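Local coordinates for protein amidase (Bacillus anthracis, PDB 5EWQ) that probably hydrolyses the carboxamide bonds of amide substrates, as a serine hydrolase of the amidase signature family, at residues 147-152 and 251-256; 237-242 and 465-470; 117-122 and 158-163; 133-138 and 166-171. One frame throughout, in Å; residues are numbered along the deposited sequence.

Interaction 1: residues 147-152 and 251-256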
loop_
_atom_site.group_PDB
_atom_site.type_symbol
_atom_site.label_atom_id
_atom_site.label_comp_id
_atom_site.label_asym_id
_atom_site.label_seq_id
_atom_site.Cartn_x
_atom_site.Cartn_y
_atom_site.Cartn_z
ATOM N N GLN A 147 11.685 -15.363 -9.824
ATOM C CA GLN A 147 10.313 -15.380 -10.321
ATOM C C GLN A 147 9.546 -14.135 -9.893
ATOM O O GLN A 147 9.954 -13.431 -8.970
ATOM C CB GLN A 147 9.578 -16.630 -9.829
ATOM C CG GLN A 147 10.276 -17.941 -10.148
ATOM C CD GLN A 147 9.479 -19.147 -9.691
ATOM O OE1 GLN A 147 8.286 -19.045 -9.404
ATOM N NE2 GLN A 147 10.137 -20.299 -9.619
ATOM N N ASP A 148 8.436 -13.865 -10.570
ATOM C CA ASP A 148 7.544 -12.787 -10.166
ATOM C C ASP A 148 6.750 -13.201 -8.935
ATOM O O ASP A 148 6.580 -14.390 -8.669
ATOM C CB ASP A 148 6.578 -12.413 -11.296
ATOM C CG ASP A 148 7.271 -11.734 -12.458
ATOM O OD1 ASP A 148 8.352 -11.150 -12.250
ATOM O OD2 ASP A 148 6.726 -11.776 -13.582
ATOM N N ALA A 149 6.270 -12.218 -8.183
ATOM C CA ALA A 149 5.296 -12.491 -7.139
ATOM C C ALA A 149 3.998 -12.913 -7.813
ATOM O O ALA A 149 3.713 -12.488 -8.932
ATOM C CB ALA A 149 5.084 -11.274 -6.258
ATOM N N THR A 150 3.217 -13.753 -7.141
ATOM C CA THR A 150 1.986 -14.275 -7.725
ATOM C C THR A 150 1.016 -13.154 -8.083
ATOM O O THR A 150 0.301 -13.240 -9.079
ATOM C CB THR A 150 1.289 -15.266 -6.780
ATOM O OG1 THR A 150 1.036 -14.633 -5.520
ATOM C CG2 THR A 150 2.165 -16.487 -6.562
ATOM N N ILE A 151 1.006 -12.099 -7.275
ATOM C CA ILE A 151 0.148 -10.950 -7.540
ATOM C C ILE A 151 0.621 -10.197 -8.780
ATOM O O ILE A 151 -0.179 -9.590 -9.488
ATOM C CB ILE A 151 0.097 -9.990 -6.335
ATOM C CG1 ILE A 151 1.502 -9.509 -5.963
ATOM C CG2 ILE A 151 -0.556 -10.669 -5.145
ATOM C CD1 ILE A 151 1.528 -8.539 -4.801
ATOM N N VAL A 152 1.924 -10.247 -9.045
ATOM C CA VAL A 152 2.489 -9.626 -10.236
ATOM C C VAL A 152 2.206 -10.495 -11.456
ATOM O O VAL A 152 1.881 -9.991 -12.534
ATOM C CB VAL A 152 4.009 -9.405 -10.094
ATOM C CG1 VAL A 152 4.601 -8.881 -11.393
ATOM C CG2 VAL A 152 4.298 -8.451 -8.948
ATOM N N THR A 251 3.088 -14.881 -1.677
ATOM C CA THR A 251 4.203 -15.515 -2.373
ATOM C C THR A 251 4.916 -14.536 -3.302
ATOM O O THR A 251 4.290 -13.906 -4.156
ATOM C CB THR A 251 3.736 -16.732 -3.191
ATOM O OG1 THR A 251 3.127 -17.690 -2.316
ATOM C CG2 THR A 251 4.910 -17.380 -3.905
ATOM N N GLY A 252 6.227 -14.413 -3.126
ATOM C CA GLY A 252 7.020 -13.500 -3.928
ATOM C C GLY A 252 7.133 -12.135 -3.279
ATOM O O GLY A 252 7.375 -11.133 -3.950
ATOM N N ILE A 253 6.942 -12.095 -1.965
ATOM C CA ILE A 253 7.050 -10.852 -1.212
ATOM C C ILE A 253 7.936 -11.049 0.011
ATOM O O ILE A 253 7.699 -11.951 0.815
ATOM C CB ILE A 253 5.670 -10.332 -0.757
ATOM C CG1 ILE A 253 4.736 -10.154 -1.957
ATOM C CG2 ILE A 253 5.815 -9.022 0.004
ATOM C CD1 ILE A 253 3.336 -9.714 -1.585
ATOM N N ILE A 254 8.962 -10.211 0.140
ATOM C CA ILE A 254 9.853 -10.265 1.294
ATOM C C ILE A 254 9.060 -10.031 2.575
ATOM O O ILE A 254 8.533 -8.940 2.798
ATOM C CB ILE A 254 10.987 -9.230 1.191
ATOM C CG1 ILE A 254 11.855 -9.515 -0.036
ATOM C CG2 ILE A 254 11.836 -9.240 2.452
ATOM C CD1 ILE A 254 13.021 -8.566 -0.190
ATOM N N PRO A 255 8.975 -11.066 3.422
ATOM C CA PRO A 255 8.090 -11.070 4.589
ATOM C C PRO A 255 8.583 -10.217 5.752
ATOM O O PRO A 255 9.694 -9.685 5.730
ATOM C CB PRO A 255 8.063 -12.545 4.990
ATOM C CG PRO A 255 9.405 -13.049 4.586
ATOM C CD PRO A 255 9.752 -12.314 3.317
ATOM N N LEU A 256 7.729 -10.092 6.762
ATOM C CA LEU A 256 8.077 -9.466 8.029
ATOM C C LEU A 256 7.544 -10.353 9.147
ATOM O O LEU A 256 8.273 -10.739 10.058
ATOM C CB LEU A 256 7.497 -8.054 8.123
ATOM C CG LEU A 256 7.491 -7.382 9.499
ATOM C CD1 LEU A 256 8.889 -7.336 10.082
ATOM C CD2 LEU A 256 6.906 -5.981 9.410
#

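Interaction 2: residues 237-242 and 465-470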
loop_
_atom_site.group_PDB
_atom_site.type_symbol
_atom_site.label_atom_id
_atom_site.label_comp_id
_atom_site.label_asym_id
_atom_site.label_seq_id
_atom_site.Cartn_x
_atom_site.Cartn_y
_atom_site.Cartn_z
ATOM N N SER A 237 -3.610 11.181 1.816
ATOM C CA SER A 237 -4.918 11.402 1.199
ATOM C C SER A 237 -5.183 10.518 -0.021
ATOM O O SER A 237 -5.538 11.017 -1.088
ATOM C CB SER A 237 -5.065 12.875 0.806
ATOM O OG SER A 237 -6.379 13.158 0.359
ATOM N N VAL A 238 -5.006 9.211 0.139
ATOM C CA VAL A 238 -5.332 8.260 -0.921
ATOM C C VAL A 238 -6.062 7.050 -0.348
ATOM O O VAL A 238 -6.136 6.878 0.869
ATOM C CB VAL A 238 -4.074 7.780 -1.680
ATOM C CG1 VAL A 238 -3.487 8.907 -2.517
ATOM C CG2 VAL A 238 -3.042 7.226 -0.716
ATOM N N VAL A 239 -6.599 6.215 -1.231
ATOM C CA VAL A 239 -7.343 5.030 -0.817
ATOM C C VAL A 239 -6.418 3.829 -0.650
ATOM O O VAL A 239 -5.585 3.552 -1.513
ATOM C CB VAL A 239 -8.454 4.684 -1.830
ATOM C CG1 VAL A 239 -9.190 3.419 -1.411
ATOM C CG2 VAL A 239 -9.423 5.848 -1.971
ATOM N N GLY A 240 -6.565 3.122 0.466
ATOM C CA GLY A 240 -5.771 1.937 0.734
ATOM C C GLY A 240 -6.593 0.828 1.361
ATOM O O GLY A 240 -7.372 1.067 2.284
ATOM N N LEU A 241 -6.420 -0.392 0.862
ATOM C CA LEU A 241 -7.177 -1.534 1.363
ATOM C C LEU A 241 -6.281 -2.646 1.894
ATOM O O LEU A 241 -5.346 -3.075 1.222
ATOM C CB LEU A 241 -8.081 -2.103 0.266
ATOM C CG LEU A 241 -8.767 -3.429 0.615
ATOM C CD1 LEU A 241 -10.054 -3.198 1.395
ATOM C CD2 LEU A 241 -9.028 -4.268 -0.627
ATOM N N ARG A 242 -6.570 -3.104 3.108
ATOM C CA ARG A 242 -5.971 -4.329 3.623
ATOM C C ARG A 242 -6.969 -5.467 3.466
ATOM O O ARG A 242 -8.030 -5.448 4.084
ATOM C CB ARG A 242 -5.564 -4.183 5.090
ATOM C CG ARG A 242 -5.138 -5.499 5.730
ATOM C CD ARG A 242 -5.019 -5.388 7.242
ATOM N NE ARG A 242 -4.773 -6.686 7.863
ATOM C CZ ARG A 242 -3.565 -7.161 8.151
ATOM N NH1 ARG A 242 -2.486 -6.441 7.880
ATOM N NH2 ARG A 242 -3.435 -8.353 8.713
ATOM N N PRO A 465 -10.767 -7.121 7.090
ATOM C CA PRO A 465 -10.362 -6.159 6.059
ATOM C C PRO A 465 -10.436 -4.704 6.522
ATOM O O PRO A 465 -11.259 -4.361 7.370
ATOM C CB PRO A 465 -11.362 -6.418 4.930
ATOM C CG PRO A 465 -12.566 -6.952 5.617
ATOM C CD PRO A 465 -12.040 -7.782 6.753
ATOM N N GLU A 466 -9.572 -3.866 5.958
ATOM C CA GLU A 466 -9.528 -2.447 6.292
ATOM C C GLU A 466 -9.518 -1.602 5.026
ATOM O O GLU A 466 -8.811 -1.919 4.072
ATOM C CB GLU A 466 -8.293 -2.129 7.136
ATOM C CG GLU A 466 -8.162 -2.953 8.402
ATOM C CD GLU A 466 -6.763 -2.892 8.979
ATOM O OE1 GLU A 466 -5.880 -2.298 8.325
ATOM O OE2 GLU A 466 -6.545 -3.439 10.080
ATOM N N LEU A 467 -10.296 -0.524 5.017
ATOM C CA LEU A 467 -10.358 0.354 3.853
ATOM C C LEU A 467 -10.185 1.821 4.236
ATOM O O LEU A 467 -11.010 2.386 4.955
ATOM C CB LEU A 467 -11.680 0.162 3.108
ATOM C CG LEU A 467 -11.840 0.975 1.822
ATOM C CD1 LEU A 467 -10.761 0.605 0.817
ATOM C CD2 LEU A 467 -13.223 0.777 1.225
ATOM N N ALA A 468 -9.114 2.434 3.743
ATOM C CA ALA A 468 -8.824 3.834 4.033
ATOM C C ALA A 468 -9.381 4.755 2.953
ATOM O O ALA A 468 -9.146 4.546 1.764
ATOM C CB ALA A 468 -7.327 4.040 4.181
ATOM N N VAL A 469 -10.123 5.775 3.374
ATOM C CA VAL A 469 -10.715 6.743 2.455
ATOM C C VAL A 469 -10.426 8.164 2.937
ATOM O O VAL A 469 -10.635 8.471 4.111
ATOM C CB VAL A 469 -12.244 6.540 2.322
ATOM C CG1 VAL A 469 -12.852 7.583 1.396
ATOM C CG2 VAL A 469 -12.560 5.137 1.824
ATOM N N PRO A 470 -9.930 9.030 2.034
ATOM C CA PRO A 470 -9.615 10.429 2.349
ATOM C C PRO A 470 -10.760 11.157 3.054
ATOM O O PRO A 470 -11.838 11.317 2.480
ATOM C CB PRO A 470 -9.350 11.043 0.972
ATOM C CG PRO A 470 -8.841 9.906 0.160
ATOM C CD PRO A 470 -9.583 8.689 0.643
#

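Interaction 3: residues 117-122 and 158-163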
loop_
_atom_site.group_PDB
_atom_site.type_symbol
_atom_site.label_atom_id
_atom_site.label_comp_id
_atom_site.label_asym_id
_atom_site.label_seq_id
_atom_site.Cartn_x
_atom_site.Cartn_y
_atom_site.Cartn_z
ATOM N N ILE A 117 -2.668 -0.792 -18.085
ATOM C CA ILE A 117 -2.495 0.090 -16.937
ATOM C C ILE A 117 -1.191 -0.196 -16.199
ATOM O O ILE A 117 -0.970 -1.313 -15.728
ATOM C CB ILE A 117 -3.666 -0.040 -15.945
ATOM C CG1 ILE A 117 -4.989 0.306 -16.631
ATOM C CG2 ILE A 117 -3.441 0.855 -14.735
ATOM C CD1 ILE A 117 -5.044 1.718 -17.173
ATOM N N PRO A 118 -0.320 0.819 -16.100
ATOM C CA PRO A 118 0.927 0.700 -15.338
ATOM C C PRO A 118 0.666 0.616 -13.837
ATOM O O PRO A 118 -0.137 1.385 -13.307
ATOM C CB PRO A 118 1.680 1.985 -15.696
ATOM C CG PRO A 118 0.613 2.954 -16.069
ATOM C CD PRO A 118 -0.460 2.142 -16.733
ATOM N N VAL A 119 1.332 -0.317 -13.164
ATOM C CA VAL A 119 1.167 -0.490 -11.724
ATOM C C VAL A 119 2.517 -0.434 -11.016
ATOM O O VAL A 119 3.494 -1.016 -11.485
ATOM C CB VAL A 119 0.471 -1.828 -11.389
ATOM C CG1 VAL A 119 0.206 -1.934 -9.895
ATOM C CG2 VAL A 119 -0.828 -1.964 -12.165
ATOM N N VAL A 120 2.571 0.274 -9.893
ATOM C CA VAL A 120 3.790 0.351 -9.099
ATOM C C VAL A 120 3.664 -0.493 -7.838
ATOM O O VAL A 120 2.832 -0.215 -6.974
ATOM C CB VAL A 120 4.127 1.804 -8.707
ATOM C CG1 VAL A 120 5.264 1.832 -7.699
ATOM C CG2 VAL A 120 4.485 2.617 -9.939
ATOM N N VAL A 121 4.490 -1.528 -7.736
ATOM C CA VAL A 121 4.466 -2.406 -6.572
ATOM C C VAL A 121 5.505 -1.976 -5.541
ATOM O O VAL A 121 6.479 -1.303 -5.872
ATOM C CB VAL A 121 4.712 -3.874 -6.966
ATOM C CG1 VAL A 121 3.625 -4.351 -7.918
ATOM C CG2 VAL A 121 6.087 -4.035 -7.597
ATOM N N LYS A 122 5.286 -2.363 -4.289
ATOM C CA LYS A 122 6.194 -2.014 -3.204
ATOM C C LYS A 122 7.563 -2.655 -3.432
ATOM O O LYS A 122 7.671 -3.672 -4.118
ATOM C CB LYS A 122 5.601 -2.450 -1.862
ATOM C CG LYS A 122 6.221 -1.793 -0.641
ATOM C CD LYS A 122 5.451 -2.165 0.617
ATOM C CE LYS A 122 5.995 -1.447 1.839
ATOM N NZ LYS A 122 5.210 -1.755 3.066
ATOM N N GLU A 158 -4.063 -9.975 -16.937
ATOM C CA GLU A 158 -5.192 -9.126 -17.298
ATOM C C GLU A 158 -4.739 -7.894 -18.075
ATOM O O GLU A 158 -5.524 -6.977 -18.315
ATOM C CB GLU A 158 -5.971 -8.704 -16.049
ATOM C CG GLU A 158 -6.635 -9.857 -15.314
ATOM C CD GLU A 158 -7.604 -9.388 -14.245
ATOM O OE1 GLU A 158 -8.099 -10.237 -13.475
ATOM O OE2 GLU A 158 -7.876 -8.170 -14.179
ATOM N N GLY A 159 -3.469 -7.877 -18.465
ATOM C CA GLY A 159 -2.949 -6.816 -19.309
ATOM C C GLY A 159 -2.098 -5.783 -18.595
ATOM O O GLY A 159 -1.367 -5.028 -19.236
ATOM N N ALA A 160 -2.191 -5.743 -17.270
ATOM C CA ALA A 160 -1.429 -4.779 -16.483
ATOM C C ALA A 160 0.058 -5.112 -16.498
ATOM O O ALA A 160 0.445 -6.261 -16.707
ATOM C CB ALA A 160 -1.948 -4.731 -15.054
ATOM N N PHE A 161 0.890 -4.098 -16.280
ATOM C CA PHE A 161 2.333 -4.292 -16.225
ATOM C C PHE A 161 2.947 -3.433 -15.127
ATOM O O PHE A 161 2.409 -2.384 -14.774
ATOM C CB PHE A 161 2.978 -3.970 -17.577
ATOM C CG PHE A 161 2.998 -2.503 -17.910
ATOM C CD1 PHE A 161 1.879 -1.885 -18.442
ATOM C CD2 PHE A 161 4.140 -1.747 -17.701
ATOM C CE1 PHE A 161 1.896 -0.537 -18.752
ATOM C CE2 PHE A 161 4.164 -0.399 -18.008
ATOM C CZ PHE A 161 3.039 0.206 -18.536
ATOM N N VAL A 162 4.077 -3.881 -14.590
ATOM C CA VAL A 162 4.744 -3.156 -13.518
ATOM C C VAL A 162 5.558 -1.982 -14.059
ATOM O O VAL A 162 6.565 -2.171 -14.741
ATOM C CB VAL A 162 5.668 -4.076 -12.702
ATOM C CG1 VAL A 162 6.296 -3.305 -11.552
ATOM C CG2 VAL A 162 4.894 -5.276 -12.183
ATOM N N LEU A 163 5.108 -0.770 -13.749
ATOM C CA LEU A 163 5.799 0.441 -14.176
ATOM C C LEU A 163 7.120 0.606 -13.434
ATOM O O LEU A 163 8.135 0.978 -14.024
ATOM C CB LEU A 163 4.914 1.668 -13.953
ATOM C CG LEU A 163 5.553 3.030 -14.232
ATOM C CD1 LEU A 163 5.946 3.154 -15.696
ATOM C CD2 LEU A 163 4.617 4.157 -13.824
#

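Interaction 4: residues 133-138 and 166-171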
loop_
_atom_site.group_PDB
_atom_site.type_symbol
_atom_site.label_atom_id
_atom_site.label_comp_id
_atom_site.label_asym_id
_atom_site.label_seq_id
_atom_site.Cartn_x
_atom_site.Cartn_y
_atom_site.Cartn_z
ATOM N N THR A 133 14.423 -6.643 -5.955
ATOM C CA THR A 133 13.554 -6.660 -4.787
ATOM C C THR A 133 14.419 -6.545 -3.543
ATOM O O THR A 133 15.241 -7.419 -3.271
ATOM C CB THR A 133 12.706 -7.940 -4.724
ATOM O OG1 THR A 133 12.090 -8.166 -5.996
ATOM C CG2 THR A 133 11.632 -7.819 -3.655
ATOM N N SER A 134 14.240 -5.469 -2.787
ATOM C CA SER A 134 15.184 -5.150 -1.725
ATOM C C SER A 134 14.534 -4.881 -0.375
ATOM O O SER A 134 15.223 -4.834 0.643
ATOM C CB SER A 134 16.018 -3.937 -2.133
ATOM O OG SER A 134 16.502 -4.079 -3.458
ATOM N N ALA A 135 13.217 -4.693 -0.378
ATOM C CA ALA A 135 12.475 -4.302 0.821
ATOM C C ALA A 135 13.043 -3.020 1.431
ATOM O O ALA A 135 12.960 -2.808 2.641
ATOM C CB ALA A 135 12.478 -5.429 1.847
ATOM N N GLY A 136 13.622 -2.174 0.583
ATOM C CA GLY A 136 14.175 -0.903 1.014
ATOM C C GLY A 136 15.568 -0.984 1.612
ATOM O O GLY A 136 16.071 -0.000 2.153
ATOM N N THR A 137 16.201 -2.149 1.512
ATOM C CA THR A 137 17.516 -2.345 2.119
ATOM C C THR A 137 18.657 -2.068 1.145
ATOM O O THR A 137 18.494 -2.173 -0.070
ATOM C CB THR A 137 17.674 -3.775 2.668
ATOM O OG1 THR A 137 17.757 -4.705 1.581
ATOM C CG2 THR A 137 16.493 -4.133 3.548
ATOM N N TYR A 138 19.815 -1.719 1.695
ATOM C CA TYR A 138 21.009 -1.473 0.896
ATOM C C TYR A 138 21.658 -2.789 0.469
ATOM O O TYR A 138 22.265 -2.877 -0.597
ATOM C CB TYR A 138 22.010 -0.616 1.680
ATOM C CG TYR A 138 23.250 -0.234 0.901
ATOM C CD1 TYR A 138 23.298 0.946 0.170
ATOM C CD2 TYR A 138 24.377 -1.049 0.902
ATOM C CE1 TYR A 138 24.429 1.301 -0.543
ATOM C CE2 TYR A 138 25.510 -0.703 0.190
ATOM C CZ TYR A 138 25.532 0.473 -0.529
ATOM O OH TYR A 138 26.660 0.823 -1.236
ATOM N N ALA A 166 8.057 1.176 -5.563
ATOM C CA ALA A 166 7.879 2.322 -4.681
ATOM C C ALA A 166 8.768 2.256 -3.448
ATOM O O ALA A 166 9.108 1.174 -2.968
ATOM C CB ALA A 166 6.427 2.435 -4.266
ATOM N N ASN A 167 9.137 3.427 -2.935
ATOM C CA ASN A 167 9.948 3.516 -1.730
ATOM C C ASN A 167 9.146 3.070 -0.514
ATOM O O ASN A 167 7.916 3.032 -0.552
ATOM C CB ASN A 167 10.473 4.941 -1.539
ATOM C CG ASN A 167 11.691 4.999 -0.638
ATOM O OD1 ASN A 167 12.239 3.968 -0.252
ATOM N ND2 ASN A 167 12.126 6.208 -0.306
HETATM N N MSE A 168 9.843 2.730 0.563
HETATM C CA MSE A 168 9.189 2.185 1.744
HETATM C C MSE A 168 10.052 2.319 2.988
HETATM O O MSE A 168 11.267 2.485 2.898
HETATM C CB MSE A 168 8.846 0.713 1.519
HETATM C CG MSE A 168 10.046 -0.131 1.119
HETATM SE SE MSE A 168 9.647 -2.032 0.946
HETATM C CE MSE A 168 9.411 -2.475 2.826
ATOM N N SER A 169 9.414 2.248 4.151
ATOM C CA SER A 169 10.150 2.120 5.397
ATOM C C SER A 169 10.892 0.791 5.359
ATOM O O SER A 169 10.283 -0.254 5.128
ATOM C CB SER A 169 9.214 2.194 6.602
ATOM O OG SER A 169 8.489 3.410 6.609
ATOM N N GLU A 170 12.205 0.839 5.566
ATOM C CA GLU A 170 13.061 -0.335 5.410
ATOM C C GLU A 170 12.595 -1.504 6.273
ATOM O O GLU A 170 12.221 -1.320 7.432
ATOM C CB GLU A 170 14.513 0.023 5.740
ATOM C CG GLU A 170 15.513 -1.076 5.421
ATOM C CD GLU A 170 16.949 -0.594 5.488
ATOM O OE1 GLU A 170 17.865 -1.439 5.409
ATOM O OE2 GLU A 170 17.162 0.630 5.615
ATOM N N TRP A 171 12.614 -2.700 5.687
ATOM C CA TRP A 171 12.132 -3.920 6.335
ATOM C C TRP A 171 10.690 -3.788 6.815
ATOM O O TRP A 171 10.333 -4.313 7.871
ATOM C CB TRP A 171 13.034 -4.307 7.511
ATOM C CG TRP A 171 14.371 -4.842 7.101
ATOM C CD1 TRP A 171 15.592 -4.293 7.368
ATOM C CD2 TRP A 171 14.623 -6.031 6.342
ATOM N NE1 TRP A 171 16.588 -5.071 6.827
ATOM C CE2 TRP A 171 16.019 -6.144 6.194
ATOM C CE3 TRP A 171 13.803 -7.014 5.777
ATOM C CZ2 TRP A 171 16.613 -7.194 5.498
ATOM C CZ3 TRP A 171 14.396 -8.059 5.090
ATOM C CH2 TRP A 171 15.787 -8.141 4.957
#

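Interaction 1: residues 147-152 and 251-256
The N-terminal end of helix 150-155, with Ala149 at the N-cap, is met by the Thr251-Gly252 loop from about 100 residues further along the chain. The loop at Thr251 and Gly252 is laid against the cap, the CA atoms of Ala149 and Gly252 being 3.8 Å apart. One backbone bond crosses: Thr150 N donates to Thr251 O at 3.2 Å, with an N-H...O angle of 160°, so a peptide N-H of the first helical turn is used by the loop. Beside it, the methyl CB of Ala149 rests 3.3 Å from Gly252 O. Gly252, with positive phi and no side chain, lets the loop come this near.

The two threonines cross at about a right angle. Thr150 holds OG1 between its backbone N and carbonyl carbon (chi1 56°), which leaves CG2 on the side of Thr251, 3.7 Å from CB of that residue. Their hydroxyls serve other partners: Thr150 OG1 pairs with Ser249 OG and Thr251 OG1 with Asp284. Next to this, the ends of two isoleucines meet, Ile151 CD1 lying 3.9 Å from Ile253 CD1. That apolar pair faces strand 219-223 of the central sheet, Ile151 reaching Val221 and Ile253 reaching Thr223, while the backbones of both Ala149 and Gly252 bond to Gln126 in the loop after strand 118-122.

Interaction 2: residues 237-242 and 465-470
Leu241, Leu467 and Val239 form the apolar centre of an antiparallel ladder in the middle of the amidase's mixed sheet, between strands 239-242 and 466-473. Leu467 CD1 is the shared atom: it lies 3.8 Å from Leu241 CB and 3.9 Å from Val239 CG1. This face is covered by helices, with Phe277 of helix 270-280 and Phe495 of helix 491-503 against Leu241. At one end the ring of Pro470 packs across Val239 CG2.

The backbones run almost exactly antiparallel, their axes 173° apart. Leu241 and Leu467 make a non-hydrogen-bonded pair, flanked by two hydrogen-bonded pairs, Gly240 with Ala468 and Arg242 with Glu466, each closed by two N-H...O bonds. The bond from Ala468 N to Gly240 O is 2.7 Å long and nearly straight at 176°.

On the opposite face, at the polar edge, Arg242 and Glu466 lie side by side and point the same way. Arg242 stretches out with CG anti to its own N (chi1 171°), and its NH2 is bound by Leu260 O. Its extended stem lies alongside Glu466, and the carboxylate meets this hydrocarbon rather than the guanidinium N-H groups, with Glu466 OE1 3.4 Å from Arg242 CD.

Interaction 3: residues 117-122 and 158-163
The ring of Phe161 is laid against Pro118, a small example of a proline packing on an aromatic face. Pro118 CA stands over one face of the ring, 4.0 Å from its centroid and 22° off the normal, a CH-pi contact displaced toward the rim. Pro118 CB continues along the same ring, 3.6 Å from Phe161 CZ. The phenylalanine reaches this place with CG between its backbone N and carbonyl carbon (chi1 72°), which brings the ring over Pro118. Thr68 of helix 64-79 and Glu98 and Leu102 of helix 95-104 also touch the ring. Leu163 adds its CB to the same patch, 3.7 Å from Pro118 CB.

The backbones pair as parallel strands. Val119 uses both of its peptide groups in the manner of a parallel ladder: its N donates to Phe161 O at 2.8 Å, and its O accepts from Leu163 N, also at 2.8 Å. The second donor sits 39° out of the carbonyl plane. A weak bond from Phe161 N to Ile117 O precedes them, and Val121 carries the pairing on to Gly164 and Ala166.

On the other face, Val119 CG2 meets Ala160 CB, and Val121 CG2 lies 4.0 Å from Val162 CG1. Helix 150-155 packs there through Val152 and Leu155, making the connection of a beta-alpha-beta unit. Strand 118-122 in turn bonds to strand 219-223 on its far side, so the pair is built into the sheet with helices on both faces.

Interaction 4: residues 133-138 and 166-171
Ala135 and Trp171 supply the backbone link between a tight turn and the segment 166-171. Trp171 N donates to Ala135 O at 3.1 Å, nearly along the C=O axis. The accepting residue belongs to a type I' turn from Ser134 to Thr137, closed by Thr137 N to Ser134 O; Thr137 OG1 donates to that same oxygen at 2.7 Å.

The second kind of contact is aromatic. With OG1 held in the turn (chi1 70°), the threonine turns its methyl to the indole: Thr137 CG2 stands over the five-membered ring of Trp171, 3.6 Å from its centroid and 23° off the normal, a CH-pi contact.

Van der Waals packing makes up the rest. Met168, a selenomethionine, bends at chi3 (-71°), and its SE lies 3.6 Å from Ala135 CA while its CE is equally close to Ala135 O. Glu170 runs extended alongside Gly136 and Thr137, Glu170 CG being 3.5 Å from Gly136 O.

Glu170 OE2 accepts from Gly185 N, and Gly136 N bonds to Asp123 OD2. The one hydrogen bond across the contact is between backbones, and no charge pair is found there, so Trp171 is met by a peptide oxygen and a methyl; this is consistent with the turn helping to place it.

Overall arrangement
Interactions 1, 3 and 4 form a connected cluster, while interaction 2 stands apart. Interaction 1 touches interaction 3 where Val152 CG1 meets Val162 CG2 at 3.7 Å, and interaction 4 where Ile254 CD1 lies 3.8 Å from Ala135 CB. Interactions 3 and 4 join through a probable hydrogen bond, Ala166 N to Val121 O at 3.0 Å. Interaction 2 shares the sheet of interaction 3, but their nearest atoms are about 10 Å apart. Strand 118-122 ends in Lys122, which packs on Met168 and whose NZ bonds to Ser204 and Ser205, consistent with the lysine of the family's Ser-cisSer-Lys triad; interactions 3 and 4 therefore probably flank the active site.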